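PDB 1RWZ: DNA polymerase sliding clamp from Archaeoglobus fulgidus, which forms a ring-shaped homotrimer that probably encircles DNA as a moving platform, tethering the replicative polymerase and other DNA-processing proteins to it. Local coordinates for residues H35-D40 with P120-L125; A45-D50 with V234-A239; D85-I90 with L97-G102. One frame throughout, in Å; residues are numbered along the deposited sequence.

Overall arrangement
From the N terminus, strand 33-39 supplies the first half of interaction 1, and the following strand, 45-52, the first half of interaction 2. Interaction 3 comes next, a short hairpin whose own loop is closed within residues 85-102, wholly inside the larger loops of the other two. The chain then returns at 120-125 to close interaction 1, laying the connecting loop against the N-terminal domain, and at 234-239 to close interaction 2, which joins N- and C-terminal halves in one sheet. Interactions 1 and 2 thus cross along the chain; they touch in space, with centres about 7 Å apart. Interaction 3 stands apart, its centre about 26 Å from that of interaction 2.

Interaction 1 (H35-D40 with P120-L125); sequences HSRAVD and PRIPEL
The aliphatic stem of Arg37 and the ring of Pro120 run antiparallel alongside each other, with Arg37 CG 3.7 Å from Pro120 CG. Beside them, Val39 CG2 sits 3.7 Å from Pro120 CB, so the ring rests on two side chains that project from one face of strand 33-39. Further along the loop, Ile122 lies crosswise over the guanidinium, its CD1 3.7 Å above the centre of one face. CB of Ile122 does not point at the strand; CG1, anti to the carbonyl carbon (chi1 -61°), and CD1 reach the guanidinium.

Polar contacts grip the guanidinium around its edge. Arg37 NH1 donates to Pro120 O at 3.1 Å, nearly straight at 168°, although the modelled place of the carbonyl oxygen is less certain. From the strand's own side, Arg37 NE donates to His35 NE2 at 3.0 Å, each atom lying in the plane of the other's group although the planes stand at about a right angle. A bend at chi3 (76°) turns the group so that it can meet the imidazole and the loop carbonyl together. His35 ND1 is bonded to Asp50, a second-shell partner that would hold the imidazole's rotation, consistent with NE2 acting as an acceptor. One water adds a bridge: it accepts from Ile122 N at 2.8 Å and, weakly, from Arg37 NH1.

This loop is the interdomain connector of the PCNA fold; in relatives, client peptides commonly bind next to it. It follows strand 104-109 in the chain and precedes 129-134, running across the subunit's outer surface. Strand 33-39 is flanked in the sheet by 24-30 and 45-52; Pro120 and Ile122 also reach Met46 and Ile48 on the latter, while Pro123 and Leu125 carry the loop on to Ile237 of strand 232-238.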
loop_
_atom_site.group_PDB
_atom_site.type_symbol
_atom_site.label_atom_id
_atom_site.label_comp_id
_atom_site.label_asym_id
_atom_site.label_seq_id
_atom_site.Cartn_x
_atom_site.Cartn_y
_atom_site.Cartn_z
ATOM N N HIS A 35 10.733 -4.362 -31.872
ATOM C CA HIS A 35 12.073 -4.040 -31.404
ATOM C C HIS A 35 12.173 -2.557 -31.067
ATOM O O HIS A 35 11.598 -1.723 -31.761
ATOM C CB HIS A 35 13.111 -4.368 -32.481
ATOM C CG HIS A 35 14.510 -3.990 -32.100
ATOM N ND1 HIS A 35 15.268 -4.728 -31.215
ATOM C CD2 HIS A 35 15.272 -2.925 -32.448
ATOM C CE1 HIS A 35 16.434 -4.134 -31.034
ATOM N NE2 HIS A 35 16.461 -3.037 -31.769
ATOM N N SER A 36 12.893 -2.237 -29.997
ATOM C CA SER A 36 13.097 -0.847 -29.596
ATOM C C SER A 36 14.355 -0.745 -28.745
ATOM O O SER A 36 14.592 -1.576 -27.871
ATOM C CB SER A 36 11.896 -0.319 -28.805
ATOM O OG SER A 36 12.041 1.071 -28.535
ATOM N N ARG A 37 15.167 0.274 -29.007
ATOM C CA ARG A 37 16.400 0.464 -28.255
ATOM C C ARG A 37 16.569 1.951 -27.970
ATOM O O ARG A 37 16.149 2.791 -28.771
ATOM C CB ARG A 37 17.593 -0.052 -29.061
ATOM C CG ARG A 37 17.886 0.785 -30.292
ATOM C CD ARG A 37 19.013 0.214 -31.129
ATOM N NE ARG A 37 18.593 -0.951 -31.898
ATOM C CZ ARG A 37 19.295 -1.463 -32.901
ATOM N NH1 ARG A 37 20.445 -0.903 -33.250
ATOM N NH2 ARG A 37 18.852 -2.530 -33.552
ATOM N N ALA A 38 17.173 2.271 -26.830
ATOM C CA ALA A 38 17.381 3.661 -26.444
ATOM C C ALA A 38 18.442 3.803 -25.358
ATOM O O ALA A 38 18.654 2.896 -24.558
ATOM C CB ALA A 38 16.065 4.269 -25.958
ATOM N N VAL A 39 19.101 4.957 -25.337
ATOM C CA VAL A 39 20.126 5.250 -24.344
ATOM C C VAL A 39 19.616 6.420 -23.512
ATOM O O VAL A 39 18.937 7.300 -24.041
ATOM C CB VAL A 39 21.454 5.650 -25.018
ATOM C CG1 VAL A 39 22.519 5.886 -23.967
ATOM C CG2 VAL A 39 21.883 4.566 -25.980
ATOM N N ASP A 40 19.926 6.438 -22.221
ATOM C CA ASP A 40 19.443 7.524 -21.378
ATOM C C ASP A 40 20.195 8.826 -21.642
ATOM O O ASP A 40 21.216 8.832 -22.331
ATOM C CB ASP A 40 19.505 7.145 -19.890
ATOM C CG ASP A 40 20.907 7.199 -19.311
ATOM O OD1 ASP A 40 21.009 7.445 -18.093
ATOM O OD2 ASP A 40 21.889 6.987 -20.051
ATOM N N PRO A 120 20.407 4.440 -31.657
ATOM C CA PRO A 120 21.720 3.991 -31.180
ATOM C C PRO A 120 22.117 2.610 -31.701
ATOM O O PRO A 120 21.258 1.787 -32.018
ATOM C CB PRO A 120 21.554 4.008 -29.665
ATOM C CG PRO A 120 20.127 3.595 -29.498
ATOM C CD PRO A 120 19.419 4.418 -30.564
ATOM N N ARG A 121 23.420 2.365 -31.790
ATOM C CA ARG A 121 23.925 1.080 -32.261
ATOM C C ARG A 121 24.169 0.141 -31.084
ATOM O O ARG A 121 24.522 0.580 -29.992
ATOM C CB ARG A 121 25.233 1.264 -33.040
ATOM C CG ARG A 121 25.084 1.985 -34.374
ATOM C CD ARG A 121 26.397 1.972 -35.147
ATOM N NE ARG A 121 26.270 2.591 -36.465
ATOM C CZ ARG A 121 27.254 2.657 -37.358
ATOM N NH1 ARG A 121 28.446 2.140 -37.078
ATOM N NH2 ARG A 121 27.048 3.238 -38.532
ATOM N N ILE A 122 23.977 -1.152 -31.315
ATOM C CA ILE A 122 24.188 -2.151 -30.274
ATOM C C ILE A 122 25.672 -2.495 -30.184
ATOM O O ILE A 122 26.267 -2.975 -31.147
ATOM C CB ILE A 122 23.393 -3.442 -30.570
ATOM C CG1 ILE A 122 21.895 -3.127 -30.627
ATOM C CG2 ILE A 122 23.678 -4.486 -29.495
ATOM C CD1 ILE A 122 21.033 -4.306 -31.024
ATOM N N PRO A 123 26.289 -2.257 -29.017
ATOM C CA PRO A 123 27.714 -2.558 -28.841
ATOM C C PRO A 123 28.016 -4.052 -28.946
ATOM O O PRO A 123 27.311 -4.873 -28.368
ATOM C CB PRO A 123 28.009 -2.000 -27.450
ATOM C CG PRO A 123 26.709 -2.208 -26.730
ATOM C CD PRO A 123 25.696 -1.760 -27.762
ATOM N N GLU A 124 29.057 -4.401 -29.699
ATOM C CA GLU A 124 29.445 -5.799 -29.859
ATOM C C GLU A 124 30.389 -6.179 -28.728
ATOM O O GLU A 124 31.575 -6.437 -28.942
ATOM C CB GLU A 124 30.134 -6.021 -31.210
ATOM C CG GLU A 124 29.217 -5.849 -32.409
ATOM C CD GLU A 124 29.905 -6.184 -33.719
ATOM O OE1 GLU A 124 30.921 -5.529 -34.043
ATOM O OE2 GLU A 124 29.432 -7.103 -34.423
ATOM N N LEU A 125 29.842 -6.207 -27.519
ATOM C CA LEU A 125 30.602 -6.537 -26.325
ATOM C C LEU A 125 31.075 -7.985 -26.286
ATOM O O LEU A 125 30.295 -8.916 -26.477
ATOM C CB LEU A 125 29.755 -6.235 -25.086
ATOM C CG LEU A 125 29.450 -4.750 -24.873
ATOM C CD1 LEU A 125 28.399 -4.578 -23.782
ATOM C CD2 LEU A 125 30.737 -4.024 -24.512
HETATM O O HOH W 1 23.382 -1.960 -33.962
#

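Interaction 2 (A45-D50 with V234-A239); sequences AMVIVD and VEYILA
Met46 and Ile237 face each other as a hydrogen-bonded antiparallel pair, with Met46 N to Ile237 O and Ile237 N to Met46 O both at 2.9 Å. Ile48 and Glu235 repeat the pattern two residues on; Glu235 N reaches Ile48 O almost straight, at 174°. Between and beyond them lie the non-hydrogen-bonded pairs Ala45-Leu238, Val47-Tyr236 and Val49-Val234.

On the Ile48 face, Ile48 CD1 touches Ile237 CD1 at 3.8 Å and leans on the carboxylate carbon Glu235 CD at 4.0 Å. Glu235 runs extended beside the isoleucine, and its buried OE1 is answered by a salt bridge to Arg222. On the Val47 face, Val47 and Tyr236 lie side by side. Val47 CG2, anti to its own N because chi1 is 62° for CG1, meets Tyr236 CE2 at 3.5 Å, while CG2 also lies 4.1 Å from Val234 CG1.

Tyr236 is positioned from outside: its OH bonds to the carbonyl of Ala17 and its ring stacks with Phe201. These two partners belong to helices 8-19 and 195-201, one from each half of the molecule, which pack over the Val47 face. The strand pair is therefore the seam where the two domains of a clamp subunit join in one continuous sheet, with strand 33-39 next to 45-52 and strand 221-227 next to 232-238.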
loop_
_atom_site.group_PDB
_atom_site.type_symbol
_atom_site.label_atom_id
_atom_site.label_comp_id
_atom_site.label_asym_id
_atom_site.label_seq_id
_atom_site.Cartn_x
_atom_site.Cartn_y
_atom_site.Cartn_z
ATOM N N ALA A 45 23.368 4.278 -19.465
ATOM C CA ALA A 45 22.638 3.026 -19.647
ATOM C C ALA A 45 21.863 2.980 -20.955
ATOM O O ALA A 45 21.445 4.013 -21.484
ATOM C CB ALA A 45 21.687 2.820 -18.475
ATOM N N MET A 46 21.676 1.770 -21.472
ATOM C CA MET A 46 20.940 1.550 -22.706
ATOM C C MET A 46 19.931 0.433 -22.449
ATOM O O MET A 46 20.145 -0.411 -21.580
ATOM C CB MET A 46 21.901 1.125 -23.824
ATOM C CG MET A 46 21.244 0.861 -25.182
ATOM S SD MET A 46 22.394 0.188 -26.430
ATOM C CE MET A 46 23.117 1.671 -27.090
ATOM N N VAL A 47 18.830 0.449 -23.189
ATOM C CA VAL A 47 17.817 -0.595 -23.063
ATOM C C VAL A 47 17.505 -1.111 -24.463
ATOM O O VAL A 47 17.412 -0.340 -25.419
ATOM C CB VAL A 47 16.521 -0.071 -22.380
ATOM C CG1 VAL A 47 15.879 1.028 -23.217
ATOM C CG2 VAL A 47 15.543 -1.238 -22.161
ATOM N N ILE A 48 17.378 -2.427 -24.586
ATOM C CA ILE A 48 17.083 -3.049 -25.864
ATOM C C ILE A 48 15.912 -3.985 -25.603
ATOM O O ILE A 48 16.035 -4.917 -24.812
ATOM C CB ILE A 48 18.268 -3.883 -26.371
ATOM C CG1 ILE A 48 19.543 -3.029 -26.403
ATOM C CG2 ILE A 48 17.949 -4.434 -27.756
ATOM C CD1 ILE A 48 20.823 -3.840 -26.578
ATOM N N VAL A 49 14.790 -3.719 -26.263
ATOM C CA VAL A 49 13.582 -4.520 -26.096
ATOM C C VAL A 49 13.244 -5.306 -27.355
ATOM O O VAL A 49 13.241 -4.768 -28.461
ATOM C CB VAL A 49 12.357 -3.631 -25.754
ATOM C CG1 VAL A 49 11.089 -4.481 -25.715
ATOM C CG2 VAL A 49 12.563 -2.939 -24.418
ATOM N N ASP A 50 12.954 -6.589 -27.172
ATOM C CA ASP A 50 12.573 -7.451 -28.273
ATOM C C ASP A 50 11.377 -8.299 -27.869
ATOM O O ASP A 50 11.428 -9.005 -26.862
ATOM C CB ASP A 50 13.723 -8.383 -28.677
ATOM C CG ASP A 50 14.796 -7.677 -29.489
ATOM O OD1 ASP A 50 15.896 -7.439 -28.949
ATOM O OD2 ASP A 50 14.532 -7.358 -30.669
ATOM N N VAL A 234 14.211 -8.028 -22.371
ATOM C CA VAL A 234 14.552 -6.654 -22.049
ATOM C C VAL A 234 15.981 -6.667 -21.544
ATOM O O VAL A 234 16.265 -7.165 -20.455
ATOM C CB VAL A 234 13.618 -6.078 -20.963
ATOM C CG1 VAL A 234 14.070 -4.679 -20.567
ATOM C CG2 VAL A 234 12.186 -6.045 -21.490
ATOM N N GLU A 235 16.881 -6.141 -22.362
ATOM C CA GLU A 235 18.284 -6.088 -21.999
ATOM C C GLU A 235 18.687 -4.672 -21.632
ATOM O O GLU A 235 18.386 -3.722 -22.361
ATOM C CB GLU A 235 19.163 -6.568 -23.158
ATOM C CG GLU A 235 20.659 -6.349 -22.903
ATOM C CD GLU A 235 21.551 -6.875 -24.016
ATOM O OE1 GLU A 235 22.766 -6.587 -23.984
ATOM O OE2 GLU A 235 21.051 -7.577 -24.917
ATOM N N TYR A 236 19.339 -4.544 -20.484
ATOM C CA TYR A 236 19.849 -3.262 -20.023
ATOM C C TYR A 236 21.365 -3.395 -20.049
ATOM O O TYR A 236 21.914 -4.436 -19.676
ATOM C CB TYR A 236 19.400 -2.958 -18.591
ATOM C CG TYR A 236 17.984 -2.436 -18.451
ATOM C CD1 TYR A 236 17.019 -3.161 -17.745
ATOM C CD2 TYR A 236 17.624 -1.195 -18.975
ATOM C CE1 TYR A 236 15.730 -2.655 -17.563
ATOM C CE2 TYR A 236 16.343 -0.680 -18.800
ATOM C CZ TYR A 236 15.403 -1.410 -18.091
ATOM O OH TYR A 236 14.147 -0.881 -17.887
ATOM N N ILE A 237 22.040 -2.351 -20.512
ATOM C CA ILE A 237 23.497 -2.345 -20.554
ATOM C C ILE A 237 23.895 -1.140 -19.718
ATOM O O ILE A 237 23.365 -0.044 -19.908
ATOM C CB ILE A 237 24.023 -2.193 -21.996
ATOM C CG1 ILE A 237 23.525 -3.367 -22.845
ATOM C CG2 ILE A 237 25.555 -2.156 -21.990
ATOM C CD1 ILE A 237 23.884 -3.283 -24.312
ATOM N N LEU A 238 24.815 -1.353 -18.784
ATOM C CA LEU A 238 25.245 -0.296 -17.882
ATOM C C LEU A 238 26.748 -0.070 -17.931
ATOM O O LEU A 238 27.529 -1.009 -17.767
ATOM C CB LEU A 238 24.828 -0.650 -16.449
ATOM C CG LEU A 238 25.229 0.292 -15.312
ATOM C CD1 LEU A 238 24.654 1.679 -15.573
ATOM C CD2 LEU A 238 24.722 -0.255 -13.983
ATOM N N ALA A 239 27.141 1.184 -18.154
ATOM C CA ALA A 239 28.559 1.554 -18.208
ATOM C C ALA A 239 29.213 1.293 -16.854
ATOM O O ALA A 239 28.582 1.439 -15.804
ATOM C CB ALA A 239 28.699 3.039 -18.588
#

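Interaction 3 (D85-I90 with L97-G102); sequences DLVELI and LKVKFG
Glu88 and Lys100 form a hydrogen-bonded antiparallel pair, Glu88 N to Lys100 O and Lys100 N to Glu88 O each at 2.8 Å and close to straight. Ile90 and Lys98 satisfy one another in the same way, with Lys98 N to Ile90 O at 2.8 Å and 176°. At the hairpin's open end, two water positions, too close together to be filled at once, link Leu86 O with Gly102 N, probably as alternatives.

Above the Glu88-Lys100 pair the charged ends run side by side: the lysine bends at chi3 (-60°), bringing Lys100 NZ to 3.4 Å from Glu88 OE1 in a salt bridge. A water donates to Glu88 OE1 at 3.2 Å; its 2.5 Å approach to Lys100 NZ is doubtful, being too short. That lysine may also offset the closeness of Glu88 OE2 to the carboxylate of Asp3. Asp85 OD1 is satisfied by the backbone N of Ser82 and lies obliquely near the Phe101 ring.

The other face is apolar. Val87 CG1 meets Val99 CG1 at 3.6 Å, and Leu89 CD2 lies 3.9 Å from Val99 CG2; Leu97 and Phe101 extend this buried side. The hairpin lies inside a five-stranded antiparallel sheet of the N-terminal domain, 86-91 at its centre: strand 2-7 pairs along the outer side of 86-91, and strand 104-109 along that of 96-101.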
loop_
_atom_site.group_PDB
_atom_site.type_symbol
_atom_site.label_atom_id
_atom_site.label_comp_id
_atom_site.label_asym_id
_atom_site.label_seq_id
_atom_site.Cartn_x
_atom_site.Cartn_y
_atom_site.Cartn_z
ATOM N N ASP A 85 -5.982 -7.506 -19.020
ATOM C CA ASP A 85 -6.707 -6.994 -20.178
ATOM C C ASP A 85 -5.924 -7.412 -21.418
ATOM O O ASP A 85 -4.714 -7.627 -21.344
ATOM C CB ASP A 85 -6.743 -5.460 -20.164
ATOM C CG ASP A 85 -7.794 -4.892 -19.236
ATOM O OD1 ASP A 85 -7.650 -3.708 -18.849
ATOM O OD2 ASP A 85 -8.763 -5.610 -18.908
ATOM N N LEU A 86 -6.611 -7.557 -22.547
ATOM C CA LEU A 86 -5.921 -7.844 -23.798
ATOM C C LEU A 86 -5.900 -6.467 -24.445
ATOM O O LEU A 86 -6.906 -5.752 -24.415
ATOM C CB LEU A 86 -6.697 -8.812 -24.694
ATOM C CG LEU A 86 -6.428 -10.309 -24.534
ATOM C CD1 LEU A 86 -7.072 -11.053 -25.699
ATOM C CD2 LEU A 86 -4.931 -10.575 -24.512
ATOM N N VAL A 87 -4.765 -6.082 -25.013
ATOM C CA VAL A 87 -4.662 -4.769 -25.631
ATOM C C VAL A 87 -4.346 -4.873 -27.112
ATOM O O VAL A 87 -3.480 -5.647 -27.516
ATOM C CB VAL A 87 -3.550 -3.931 -24.968
ATOM C CG1 VAL A 87 -3.604 -2.496 -25.488
ATOM C CG2 VAL A 87 -3.693 -3.973 -23.458
ATOM N N GLU A 88 -5.054 -4.092 -27.920
ATOM C CA GLU A 88 -4.820 -4.083 -29.356
ATOM C C GLU A 88 -4.182 -2.748 -29.734
ATOM O O GLU A 88 -4.626 -1.688 -29.288
ATOM C CB GLU A 88 -6.137 -4.277 -30.121
ATOM C CG GLU A 88 -5.995 -4.249 -31.645
ATOM C CD GLU A 88 -7.278 -4.632 -32.368
ATOM O OE1 GLU A 88 -8.366 -4.432 -31.793
ATOM O OE2 GLU A 88 -7.203 -5.123 -33.514
ATOM N N LEU A 89 -3.119 -2.810 -30.528
ATOM C CA LEU A 89 -2.434 -1.605 -30.984
ATOM C C LEU A 89 -2.659 -1.528 -32.479
ATOM O O LEU A 89 -2.444 -2.506 -33.195
ATOM C CB LEU A 89 -0.932 -1.681 -30.700
ATOM C CG LEU A 89 -0.492 -1.860 -29.246
ATOM C CD1 LEU A 89 1.033 -1.906 -29.185
ATOM C CD2 LEU A 89 -1.028 -0.719 -28.394
ATOM N N ILE A 90 -3.098 -0.368 -32.953
ATOM C CA ILE A 90 -3.352 -0.192 -34.373
ATOM C C ILE A 90 -2.743 1.096 -34.906
ATOM O O ILE A 90 -2.840 2.147 -34.275
ATOM C CB ILE A 90 -4.869 -0.141 -34.673
ATOM C CG1 ILE A 90 -5.550 -1.434 -34.213
ATOM C CG2 ILE A 90 -5.095 0.071 -36.165
ATOM C CD1 ILE A 90 -7.064 -1.392 -34.343
ATOM N N LEU A 97 -1.755 6.430 -33.283
ATOM C CA LEU A 97 -1.667 5.099 -32.695
ATOM C C LEU A 97 -2.937 4.880 -31.884
ATOM O O LEU A 97 -3.280 5.703 -31.032
ATOM C CB LEU A 97 -0.462 4.989 -31.758
ATOM C CG LEU A 97 -0.409 3.750 -30.854
ATOM C CD1 LEU A 97 -0.246 2.490 -31.698
ATOM C CD2 LEU A 97 0.747 3.884 -29.875
ATOM N N LYS A 98 -3.638 3.788 -32.158
ATOM C CA LYS A 98 -4.851 3.465 -31.417
ATOM C C LYS A 98 -4.510 2.370 -30.418
ATOM O O LYS A 98 -3.829 1.400 -30.758
ATOM C CB LYS A 98 -5.954 2.968 -32.353
ATOM C CG LYS A 98 -6.495 4.012 -33.313
ATOM C CD LYS A 98 -7.656 3.445 -34.122
ATOM C CE LYS A 98 -8.209 4.470 -35.096
ATOM N NZ LYS A 98 -9.326 3.903 -35.910
ATOM N N VAL A 99 -4.967 2.541 -29.184
ATOM C CA VAL A 99 -4.725 1.565 -28.130
ATOM C C VAL A 99 -6.097 1.164 -27.610
ATOM O O VAL A 99 -6.801 1.977 -27.016
ATOM C CB VAL A 99 -3.901 2.174 -26.981
ATOM C CG1 VAL A 99 -3.630 1.121 -25.914
ATOM C CG2 VAL A 99 -2.598 2.733 -27.525
ATOM N N LYS A 100 -6.477 -0.087 -27.843
ATOM C CA LYS A 100 -7.785 -0.555 -27.409
ATOM C C LYS A 100 -7.718 -1.663 -26.372
ATOM O O LYS A 100 -6.955 -2.616 -26.512
ATOM C CB LYS A 100 -8.590 -1.043 -28.611
ATOM C CG LYS A 100 -8.741 -0.017 -29.717
ATOM C CD LYS A 100 -9.875 -0.387 -30.658
ATOM C CE LYS A 100 -9.652 -1.729 -31.312
ATOM N NZ LYS A 100 -10.837 -2.137 -32.117
ATOM N N PHE A 101 -8.527 -1.522 -25.327
ATOM C CA PHE A 101 -8.592 -2.506 -24.259
ATOM C C PHE A 101 -9.925 -2.319 -23.550
ATOM O O PHE A 101 -10.394 -1.192 -23.383
ATOM C CB PHE A 101 -7.411 -2.326 -23.292
ATOM C CG PHE A 101 -7.341 -0.968 -22.654
ATOM C CD1 PHE A 101 -7.939 -0.731 -21.418
ATOM C CD2 PHE A 101 -6.678 0.079 -23.290
ATOM C CE1 PHE A 101 -7.878 0.528 -20.823
ATOM C CE2 PHE A 101 -6.612 1.343 -22.704
ATOM C CZ PHE A 101 -7.213 1.568 -21.468
ATOM N N GLY A 102 -10.550 -3.421 -23.148
ATOM C CA GLY A 102 -11.841 -3.308 -22.494
ATOM C C GLY A 102 -12.781 -2.599 -23.449
ATOM O O GLY A 102 -12.825 -2.925 -24.632
HETATM O O HOH W 2 -9.273 -5.887 -22.744
HETATM O O HOH W 3 -9.772 -6.117 -24.992
HETATM O O HOH W 4 -10.203 -3.424 -34.170
#